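Local coordinates for 3-hydroxy-3-methylglutaryl-CoA lyase (Acinetobacter baumannii, PDB 6NDS), which is a TIM-barrel lyase of the HMGL-like family that holds a zinc ion and coenzyme A, at residues D239-G244 / S255-T260. Residues are numbered along the deposited sequence; the frame is centred on the assembly and turned at random.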
ATOM      1  N   ASP A 239     -12.186  -9.752   0.981  1.00 15.93           N
ATOM      2  CA  ASP A 239     -11.426 -10.739   0.220  1.00 14.71           C
ATOM      3  C   ASP A 239      -9.954 -10.327   0.105  1.00 17.88           C
ATOM      4  O   ASP A 239      -9.630  -9.149  -0.063  1.00 17.71           O
ATOM      5  CB  ASP A 239     -11.990 -10.894  -1.194  1.00 15.21           C
ATOM      6  CG  ASP A 239     -13.348 -11.595  -1.242  1.00 25.59           C
ATOM      7  OD1 ASP A 239     -13.756 -12.243  -0.247  1.00 21.46           O
ATOM      8  OD2 ASP A 239     -14.003 -11.519  -2.308  1.00 22.30           O
ATOM      9  N   ALA A 240      -9.063 -11.317   0.135  1.00 15.59           N
ATOM     10  CA  ALA A 240      -7.632 -11.066  -0.034  1.00 13.40           C
ATOM     11  C   ALA A 240      -7.004 -12.334  -0.590  1.00 15.51           C
ATOM     12  O   ALA A 240      -7.573 -13.417  -0.474  1.00 16.92           O
ATOM     13  CB  ALA A 240      -6.970 -10.661   1.296  1.00 15.57           C
ATOM     14  N   ALA A 241      -5.834 -12.192  -1.224  1.00 15.15           N
ATOM     15  CA  ALA A 241      -5.120 -13.337  -1.791  1.00 13.62           C
ATOM     16  C   ALA A 241      -3.759 -13.476  -1.124  1.00 17.94           C
ATOM     17  O   ALA A 241      -3.032 -12.485  -0.966  1.00 17.81           O
ATOM     18  CB  ALA A 241      -4.934 -13.194  -3.301  1.00 16.47           C
ATOM     19  N   LEU A 242      -3.409 -14.720  -0.769  1.00 16.34           N
ATOM     20  CA  LEU A 242      -2.083 -15.031  -0.247  1.00 16.89           C
ATOM     21  C   LEU A 242      -0.997 -14.448  -1.142  1.00 16.48           C
ATOM     22  O   LEU A 242      -1.021 -14.613  -2.368  1.00 19.33           O
ATOM     23  CB  LEU A 242      -1.914 -16.549  -0.154  1.00 18.29           C
ATOM     24  CG  LEU A 242      -0.605 -17.043   0.473  1.00 18.69           C
ATOM     25  CD1 LEU A 242      -0.646 -16.822   1.981  1.00 20.17           C
ATOM     26  CD2 LEU A 242      -0.433 -18.520   0.132  1.00 19.54           C
ATOM     27  N   GLY A 243      -0.033 -13.767  -0.523  1.00 16.18           N
ATOM     28  CA  GLY A 243       1.087 -13.215  -1.264  1.00 18.43           C
ATOM     29  C   GLY A 243       0.754 -12.064  -2.187  1.00 19.83           C
ATOM     30  O   GLY A 243       1.644 -11.595  -2.908  1.00 19.69           O
ATOM     31  N   GLY A 244      -0.498 -11.604  -2.221  1.00 19.25           N
ATOM     32  CA  GLY A 244      -0.833 -10.573  -3.185  1.00 17.93           C
ATOM     33  C   GLY A 244      -0.960 -11.059  -4.610  1.00 20.99           C
ATOM     34  O   GLY A 244      -0.815 -10.268  -5.556  1.00 21.65           O
ATOM     35  N   SER A 255      -4.171  -6.437 -11.731  1.00 35.55           N
ATOM     36  CA  SER A 255      -3.034  -6.848 -10.920  1.00 42.54           C
ATOM     37  C   SER A 255      -3.571  -7.436  -9.619  1.00 34.13           C
ATOM     38  O   SER A 255      -4.767  -7.715  -9.481  1.00 29.48           O
ATOM     39  CB  SER A 255      -2.073  -5.669 -10.704  1.00 40.89           C
ATOM     40  OG  SER A 255      -2.626  -4.735  -9.795  1.00 42.73           O
ATOM     41  N   GLY A 256      -2.686  -7.601  -8.641  1.00 30.23           N
ATOM     42  CA  GLY A 256      -2.974  -8.474  -7.525  1.00 25.96           C
ATOM     43  C   GLY A 256      -4.091  -7.974  -6.630  1.00 23.14           C
ATOM     44  O   GLY A 256      -4.345  -6.775  -6.485  1.00 21.88           O
ATOM     45  N   ASN A 257      -4.777  -8.932  -6.031  1.00 18.96           N
ATOM     46  CA  ASN A 257      -5.629  -8.651  -4.892  1.00 19.35           C
ATOM     47  C   ASN A 257      -4.804  -8.035  -3.774  1.00 20.35           C
ATOM     48  O   ASN A 257      -3.571  -8.147  -3.738  1.00 20.31           O
ATOM     49  CB  ASN A 257      -6.258  -9.938  -4.365  1.00 19.98           C
ATOM     50  CG  ASN A 257      -7.166 -10.587  -5.368  1.00 21.24           C
ATOM     51  OD1 ASN A 257      -6.718 -11.279  -6.286  1.00 23.98           O
ATOM     52  ND2 ASN A 257      -8.466 -10.380  -5.191  1.00 19.88           N
ATOM     53  N   ILE A 258      -5.493  -7.434  -2.806  1.00 17.58           N
ATOM     54  CA  ILE A 258      -4.770  -7.091  -1.589  1.00 18.42           C
ATOM     55  C   ILE A 258      -4.180  -8.359  -0.985  1.00 19.99           C
ATOM     56  O   ILE A 258      -4.764  -9.452  -1.043  1.00 17.86           O
ATOM     57  CB  ILE A 258      -5.650  -6.345  -0.576  1.00 19.04           C
ATOM     58  CG1 ILE A 258      -6.896  -7.139  -0.231  1.00 20.75           C
ATOM     59  CG2 ILE A 258      -6.011  -4.947  -1.103  1.00 19.68           C
ATOM     60  CD1 ILE A 258      -7.600  -6.613   1.031  1.00 26.34           C
ATOM     61  N   CYS A 259      -2.987  -8.214  -0.425  1.00 15.40           N
ATOM     62  CA  CYS A 259      -2.243  -9.340   0.117  1.00 14.90           C
ATOM     63  C   CYS A 259      -2.788  -9.756   1.483  1.00 14.87           C
ATOM     64  O   CYS A 259      -2.846  -8.942   2.408  1.00 16.70           O
ATOM     65  CB  CYS A 259      -0.781  -8.927   0.230  1.00 16.81           C
ATOM     66  SG  CYS A 259       0.259 -10.107   1.069  1.00 20.46           S
ATOM     67  N   THR A 260      -3.147 -11.036   1.623  1.00 15.37           N
ATOM     68  CA  THR A 260      -3.781 -11.498   2.859  1.00 14.48           C
ATOM     69  C   THR A 260      -2.902 -11.236   4.072  1.00 16.93           C
ATOM     70  O   THR A 260      -3.380 -10.730   5.091  1.00 16.34           O
ATOM     71  CB  THR A 260      -4.115 -12.989   2.764  1.00 16.17           C
ATOM     72  OG1 THR A 260      -4.845 -13.215   1.560  1.00 17.26           O
ATOM     73  CG2 THR A 260      -5.002 -13.412   3.937  1.00 18.48           C
TER
HETATM   74  O   HOH W   1      -9.084  -8.680  -2.838  1.00 22.64           O
HETATM   75  O   HOH W   2      -1.200  -7.491  -4.950  1.00 29.50           O
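Ala241 and Thr260 meet where the end of strand 237-240 in a TIM barrel is joined to the start of helix 260-270. A single bridge pairs Ala241 with Cys259: Ala241 N donates to Ile258 O at 2.9 Å, while Thr260 N donates to Ala241 O from above the carbonyl plane. Gly244 N reaches the same oxygen from the opposite face, so two donors grip it. Thr260 turns OG1 back beside its own backbone N (chi1 -52°), which lays the hydroxyl over the Ala241 peptide, 2.9 Å from Ala241 C; its hydrogen-bond partner is Glu20, whose carboxylate also receives Leu242 N. Ile258 swings CG1 between its backbone N and carbonyl, bringing it alongside Ala240 CB at 3.8 Å. On the other flank Asn257 CB abuts Ala241 CB at 3.7 Å, and its amide ND2 is linked through a water to Asp239 O. Cys259 lays CB and SG against the Gly243-Gly244 turn, with CB 3.6 Å from Gly244 N. Asn257 ND2 also bonds Asp25, and Asp239 bonds His215. The chemistry of this buried, mainly backbone-fastened contact thus reaches the metal: Asp239 on the strand and Asn257 on the loop each bond a zinc-site residue, consistent with a second shell that probably helps orient the metal ligands.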